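Local atomic coordinates of PspGI restriction endonuclease (Pyrococcus sp. GI-H, PDB entry 3BM3), a protein that probably acts as a type II restriction endonuclease, cleaving DNA at a specific sequence, and is associated with flipping bases out of the double helix. Residues L156-R161 against V171-I176; T29-D34 against E60-E65. The protein carries 2 engineered substitutions. All coordinates share one frame; numbering follows the deposited sequence.

The two contacts illustrate how a nuclease core and a helical arm share the handling of a single nucleotide. Contact 2 comes first along the chain and closes before contact 1 opens. It lays the end of helix 20-31 against helix 52-80, whereas contact 1 joins strand 155-160 of the mixed sheet to helix 167-181. Their centres lie about 27 Å apart, on opposite sides of the chain's centre. They nevertheless meet through a salt bridge from Arg161 NE to Glu60 OE2, 2.8 Å in one of two glutamate conformers. Both also reach DA6 of chain A: Arg161 holds its phosphate and Phe64 lies against its base.

Contact 1. Residues L156-R161 against V171-I176. With nucleotides of chain A.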
# COMPACT_ATOMS: atom_id res chain seq x y z
N LEU C 156 7.09 -4.84 18.31
CA LEU C 156 6.27 -5.06 17.15
C LEU C 156 7.14 -4.68 15.97
O LEU C 156 7.71 -3.58 15.92
CB LEU C 156 5.03 -4.19 17.18
CG LEU C 156 4.30 -4.25 18.51
CD1 LEU C 156 3.05 -3.43 18.44
CD2 LEU C 156 3.99 -5.71 18.85
N ILE C 157 7.22 -5.59 15.01
CA ILE C 157 8.04 -5.37 13.84
C ILE C 157 7.20 -5.52 12.61
O ILE C 157 6.54 -6.57 12.43
CB ILE C 157 9.20 -6.34 13.75
CG1 ILE C 157 10.01 -6.31 15.05
CG2 ILE C 157 10.09 -5.93 12.56
CD1 ILE C 157 11.25 -7.23 15.09
N THR C 158 7.18 -4.48 11.79
CA THR C 158 6.52 -4.52 10.50
C THR C 158 7.63 -4.67 9.48
O THR C 158 8.68 -4.04 9.60
CB THR C 158 5.65 -3.25 10.26
OG1 THR C 158 4.59 -3.21 11.23
CG2 THR C 158 5.05 -3.29 8.86
N VAL C 159 7.43 -5.56 8.51
CA VAL C 159 8.44 -5.90 7.58
C VAL C 159 7.85 -5.74 6.18
O VAL C 159 6.75 -6.20 5.92
CB VAL C 159 8.86 -7.33 7.83
CG1 VAL C 159 9.68 -7.86 6.70
CG2 VAL C 159 9.63 -7.41 9.15
N LYS C 160 8.58 -5.04 5.32
CA LYS C 160 8.23 -4.91 3.90
C LYS C 160 9.44 -5.13 3.03
O LYS C 160 10.54 -4.86 3.46
CB LYS C 160 7.63 -3.53 3.60
CG LYS C 160 6.30 -3.35 4.27
CD LYS C 160 5.62 -2.11 3.86
CE LYS C 160 4.40 -1.88 4.72
NZ LYS C 160 3.42 -2.95 4.60
N ARG C 161 9.22 -5.65 1.82
CA ARG C 161 10.29 -5.83 0.87
C ARG C 161 10.47 -4.46 0.22
O ARG C 161 11.04 -3.56 0.86
CB ARG C 161 9.96 -6.95 -0.09
CG ARG C 161 11.07 -7.32 -1.03
CD ARG C 161 10.62 -8.49 -1.87
NE ARG C 161 11.63 -8.89 -2.84
CZ ARG C 161 11.91 -8.26 -3.98
NH1 ARG C 161 11.31 -7.11 -4.30
NH2 ARG C 161 12.85 -8.72 -4.78
N VAL C 171 2.85 3.61 9.67
CA VAL C 171 2.52 4.78 10.47
C VAL C 171 1.07 4.60 10.93
O VAL C 171 0.76 4.79 12.08
CB VAL C 171 2.70 6.08 9.72
CG1 VAL C 171 2.24 7.29 10.57
CG2 VAL C 171 4.16 6.29 9.25
N GLY C 172 0.22 4.14 10.03
CA GLY C 172 -1.19 3.88 10.33
C GLY C 172 -1.34 2.83 11.40
O GLY C 172 -2.06 3.02 12.39
N GLU C 173 -0.66 1.71 11.21
CA GLU C 173 -0.69 0.63 12.17
C GLU C 173 -0.22 1.11 13.56
O GLU C 173 -0.85 0.85 14.60
CB GLU C 173 0.16 -0.54 11.68
CG GLU C 173 0.13 -1.68 12.62
CD GLU C 173 0.94 -2.85 12.16
OE1 GLU C 173 1.46 -2.83 11.03
OE2 GLU C 173 1.08 -3.78 12.97
N ALA C 174 0.88 1.82 13.55
CA ALA C 174 1.48 2.35 14.78
C ALA C 174 0.48 3.26 15.49
O ALA C 174 0.34 3.21 16.71
CB ALA C 174 2.79 3.09 14.47
N GLN C 175 -0.22 4.08 14.72
CA GLN C 175 -1.17 5.02 15.32
C GLN C 175 -2.30 4.25 15.98
O GLN C 175 -2.69 4.52 17.11
CB GLN C 175 -1.70 5.97 14.25
CG GLN C 175 -3.04 6.64 14.58
CD GLN C 175 -3.00 7.44 15.86
OE1 GLN C 175 -1.92 7.92 16.28
NE2 GLN C 175 -4.20 7.59 16.52
N ILE C 176 -2.83 3.26 15.27
CA ILE C 176 -3.91 2.46 15.81
C ILE C 176 -3.49 1.78 17.12
O ILE C 176 -4.21 1.82 18.11
CB ILE C 176 -4.38 1.43 14.80
CG1 ILE C 176 -5.00 2.17 13.60
CG2 ILE C 176 -5.43 0.48 15.40
CD1 ILE C 176 -5.12 1.25 12.36
P DA A 6 8.17 -6.28 -4.36
OP1 DA A 6 8.89 -5.78 -3.17
OP2 DA A 6 8.70 -5.98 -5.72
O5' DA A 6 8.03 -7.86 -4.17
C5' DA A 6 7.61 -8.68 -5.25
C4' DA A 6 8.82 -9.13 -6.02
O4' DA A 6 9.57 -10.13 -5.28
C3' DA A 6 8.50 -9.77 -7.38
O3' DA A 6 9.31 -9.14 -8.36
C2' DA A 6 8.89 -11.22 -7.20
C1' DA A 6 10.02 -11.10 -6.20
N9 DA A 6 10.34 -12.32 -5.45
C8 DA A 6 11.41 -12.48 -4.61
N7 DA A 6 11.49 -13.68 -4.08
C5 DA A 6 10.39 -14.34 -4.59
C6 DA A 6 9.92 -15.65 -4.41
N6 DA A 6 10.52 -16.55 -3.63
N1 DA A 6 8.80 -16.01 -5.07
C2 DA A 6 8.20 -15.11 -5.86
N3 DA A 6 8.55 -13.85 -6.11
C4 DA A 6 9.67 -13.52 -5.44
P DC A 5 5.58 -6.77 1.16
OP1 DC A 5 7.00 -7.11 1.39
OP2 DC A 5 4.95 -5.65 1.90
O5' DC A 5 5.40 -6.51 -0.40
C5' DC A 5 5.82 -7.50 -1.33
C4' DC A 5 5.43 -7.07 -2.72
O4' DC A 5 3.99 -6.97 -2.76
C3' DC A 5 5.97 -5.69 -3.10
O3' DC A 5 6.66 -5.77 -4.34
C2' DC A 5 4.74 -4.81 -3.23
C1' DC A 5 3.61 -5.79 -3.43
N1 DC A 5 2.35 -5.33 -2.84
C2 DC A 5 1.19 -5.37 -3.61
O2 DC A 5 1.24 -5.89 -4.74
N3 DC A 5 0.04 -4.86 -3.10
C4 DC A 5 0.03 -4.35 -1.87
N4 DC A 5 -1.11 -3.82 -1.41
C5 DC A 5 1.19 -4.34 -1.04
C6 DC A 5 2.32 -4.83 -1.57
O HOH W 1 2.45 -5.02 9.97
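Thr158 and Glu173 reach across from strand and helix with their side chains running past each other in opposite directions. Glu173 is fully extended, CG anti to the backbone N (chi1 -179°), which carries its carboxylate out from helix 167-181 to the strand. In one of two modelled threonine conformers, Thr158 OG1 lies 3.2 Å from Glu173 OE1. In that conformer a water also links the two atoms: it accepts from Thr158 OG1 at 3.1 Å and donates to Glu173 OE1 at 2.6 Å. Thr158 and Glu173 are both buried, and Phe187 of the neighbouring strand 186-191 packs on both.

At Lys160 and Arg161 the chain meets the DNA. The backbone N of Arg161 gives a hydrogen bond to DC5 of chain A OP1 (2.7 Å). The arginine side chain stays straight from CG to NE, and Arg161 NH1 bonds DA6 of chain A OP1 at 3.0 Å, this oxygen lying at the guanidinium edge. The sugar O4' of DA6 of chain A sits 3.3 Å above the guanidinium plane, over its centre. Lys160 is held by a salt bridge to Glu169.

Strand, helix and strand 186-191 form a beta-alpha-beta unit. The sequence Thr158-Val159-Lys160, with Glu173 supplied from the helix, is consistent with the active-site variant of the PD-(D/E)XK fold in which the acidic residue has migrated from strand to helix.

Contact 2. Residues T29-D34 against E60-E65; sequences TELNVD and EEKAFE. With nucleotides of chain A.
Lys62 NZ is gripped by both carboxylate oxygens of Glu65, one helical turn further on: a salt bridge to Glu65 OE1 at 3.2 Å, made through its syn lone pair, and a weak bond to Glu65 OE2. Lys62 also packs against the end of helix 20-31, whose C-terminal end closes in a Schellman motif with Asn32 at positive phi. Asn32 then serves as N-cap of helix 33-38, its OD1 taking the backbone N of Glu35, so helix 33-38 starts directly after helix 20-31.

Across the contact, Leu31 lies at a slant over the start of the lysine chain, its branch on the aliphatic root of Lys62. Leu31 CD1 comes to 3.5 Å from Lys62 CB, and Leu31 CG lies 3.9 Å from Lys62 CG. Bends at chi2 (58°) and chi3 (143°) turn the rest of the lysine chain, and Glu30 meets it nearly at a right angle, with Glu30 OE2 3.6 Å from Lys62 CE. The charged ends stand further apart, Glu30 OE2 being 4.6 Å from Lys62 NZ. Here the lysine probably offsets some of the repulsion between the carboxylates of Glu30 and Glu65.

The other flank of helix 52-80 serves DNA. With chi1 at -172°, the Phe64 ring swings away from its own backbone N and over DA6 of chain A, consistent with a base flipped into a protein pocket. DA6 of chain A N9 is 3.6 Å above the ring plane, offset toward the rim, and Phe64 CD1 lies 3.4 Å from DA6 of chain A C4.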
# COMPACT_ATOMS: atom_id res chain seq x y z
N THR C 29 19.08 -25.13 1.24
CA THR C 29 19.89 -26.31 0.96
C THR C 29 20.92 -26.00 -0.11
O THR C 29 22.13 -26.20 0.09
CB THR C 29 18.99 -27.47 0.52
OG1 THR C 29 18.15 -27.82 1.62
CG2 THR C 29 19.83 -28.68 0.13
N GLU C 30 20.44 -25.47 -1.22
CA GLU C 30 21.29 -25.14 -2.35
C GLU C 30 22.44 -24.20 -2.02
O GLU C 30 23.57 -24.45 -2.45
CB GLU C 30 20.45 -24.60 -3.51
CG GLU C 30 19.62 -25.72 -4.14
CD GLU C 30 18.82 -25.28 -5.35
OE1 GLU C 30 17.93 -26.06 -5.77
OE2 GLU C 30 19.10 -24.19 -5.90
N LEU C 31 22.16 -23.18 -1.22
CA LEU C 31 23.16 -22.19 -0.82
C LEU C 31 23.97 -22.60 0.42
O LEU C 31 24.86 -21.86 0.84
CB LEU C 31 22.48 -20.85 -0.49
CG LEU C 31 21.84 -20.13 -1.68
CD1 LEU C 31 21.11 -18.88 -1.18
CD2 LEU C 31 22.88 -19.79 -2.77
N ASN C 32 23.65 -23.74 1.00
CA ASN C 32 24.13 -24.10 2.33
C ASN C 32 24.09 -22.91 3.29
O ASN C 32 25.07 -22.52 3.93
CB ASN C 32 25.53 -24.74 2.29
CG ASN C 32 25.82 -25.57 3.56
OD1 ASN C 32 25.06 -25.50 4.55
ND2 ASN C 32 26.91 -26.34 3.54
N VAL C 33 22.90 -22.34 3.38
CA VAL C 33 22.66 -21.22 4.28
C VAL C 33 22.91 -21.58 5.74
O VAL C 33 23.31 -20.73 6.53
CB VAL C 33 21.23 -20.67 4.09
CG1 VAL C 33 20.78 -19.83 5.28
CG2 VAL C 33 21.17 -19.89 2.79
N ASP C 34 22.68 -22.83 6.11
CA ASP C 34 22.91 -23.21 7.50
C ASP C 34 24.38 -23.07 7.84
O ASP C 34 24.71 -22.68 8.94
CB ASP C 34 22.36 -24.58 7.80
CG ASP C 34 20.84 -24.62 7.72
OD1 ASP C 34 20.18 -23.53 7.72
OD2 ASP C 34 20.30 -25.74 7.65
N GLU C 60 17.00 -14.66 -0.62
CA GLU C 60 15.89 -14.11 -1.34
C GLU C 60 16.07 -14.30 -2.85
O GLU C 60 15.18 -14.78 -3.54
CB GLU C 60 15.75 -12.64 -0.96
CG GLU C 60 14.46 -12.05 -1.35
CD GLU C 60 14.49 -11.48 -2.74
OE1 GLU C 60 15.56 -11.47 -3.38
OE2 GLU C 60 13.42 -11.05 -3.16
N GLU C 61 17.26 -13.97 -3.34
CA GLU C 61 17.55 -14.03 -4.77
C GLU C 61 17.48 -15.47 -5.27
O GLU C 61 16.88 -15.75 -6.31
CB GLU C 61 18.91 -13.40 -5.07
CG GLU C 61 18.91 -11.92 -4.89
CD GLU C 61 20.27 -11.28 -4.88
OE1 GLU C 61 21.29 -11.96 -4.61
OE2 GLU C 61 20.30 -10.05 -5.15
N LYS C 62 18.06 -16.39 -4.51
CA LYS C 62 18.06 -17.80 -4.90
C LYS C 62 16.66 -18.37 -4.90
O LYS C 62 16.29 -19.07 -5.86
CB LYS C 62 18.97 -18.63 -3.99
CG LYS C 62 19.20 -20.03 -4.51
CD LYS C 62 19.84 -19.98 -5.93
CE LYS C 62 20.87 -21.03 -6.21
NZ LYS C 62 21.64 -20.64 -7.44
N ALA C 63 15.88 -18.05 -3.88
CA ALA C 63 14.48 -18.52 -3.81
C ALA C 63 13.73 -17.97 -5.00
O ALA C 63 12.93 -18.68 -5.59
CB ALA C 63 13.83 -18.05 -2.53
N PHE C 64 14.00 -16.72 -5.35
CA PHE C 64 13.32 -16.10 -6.54
C PHE C 64 13.71 -16.85 -7.82
O PHE C 64 12.87 -17.18 -8.66
CB PHE C 64 13.67 -14.64 -6.65
CG PHE C 64 12.89 -13.90 -7.70
CD1 PHE C 64 11.63 -14.32 -8.10
CD2 PHE C 64 13.38 -12.71 -8.23
CE1 PHE C 64 10.91 -13.65 -9.03
CE2 PHE C 64 12.63 -12.00 -9.17
CZ PHE C 64 11.38 -12.49 -9.57
N GLU C 65 14.98 -17.14 -7.97
CA GLU C 65 15.42 -17.91 -9.12
C GLU C 65 14.73 -19.28 -9.20
O GLU C 65 14.29 -19.70 -10.29
CB GLU C 65 16.94 -18.05 -9.10
CG GLU C 65 17.49 -19.14 -9.94
CD GLU C 65 18.84 -19.60 -9.40
OE1 GLU C 65 19.61 -18.73 -8.93
OE2 GLU C 65 19.08 -20.83 -9.43
P DA A 6 8.17 -6.28 -4.36
OP1 DA A 6 8.89 -5.78 -3.17
OP2 DA A 6 8.70 -5.98 -5.72
O5' DA A 6 8.03 -7.86 -4.17
C5' DA A 6 7.61 -8.68 -5.25
C4' DA A 6 8.82 -9.13 -6.02
O4' DA A 6 9.57 -10.13 -5.28
C3' DA A 6 8.50 -9.77 -7.38
O3' DA A 6 9.31 -9.14 -8.36
C2' DA A 6 8.89 -11.22 -7.20
C1' DA A 6 10.02 -11.10 -6.20
N9 DA A 6 10.34 -12.32 -5.45
C8 DA A 6 11.41 -12.48 -4.61
N7 DA A 6 11.49 -13.68 -4.08
C5 DA A 6 10.39 -14.34 -4.59
C6 DA A 6 9.92 -15.65 -4.41
N6 DA A 6 10.52 -16.55 -3.63
N1 DA A 6 8.80 -16.01 -5.07
C2 DA A 6 8.20 -15.11 -5.86
N3 DA A 6 8.55 -13.85 -6.11
C4 DA A 6 9.67 -13.52 -5.44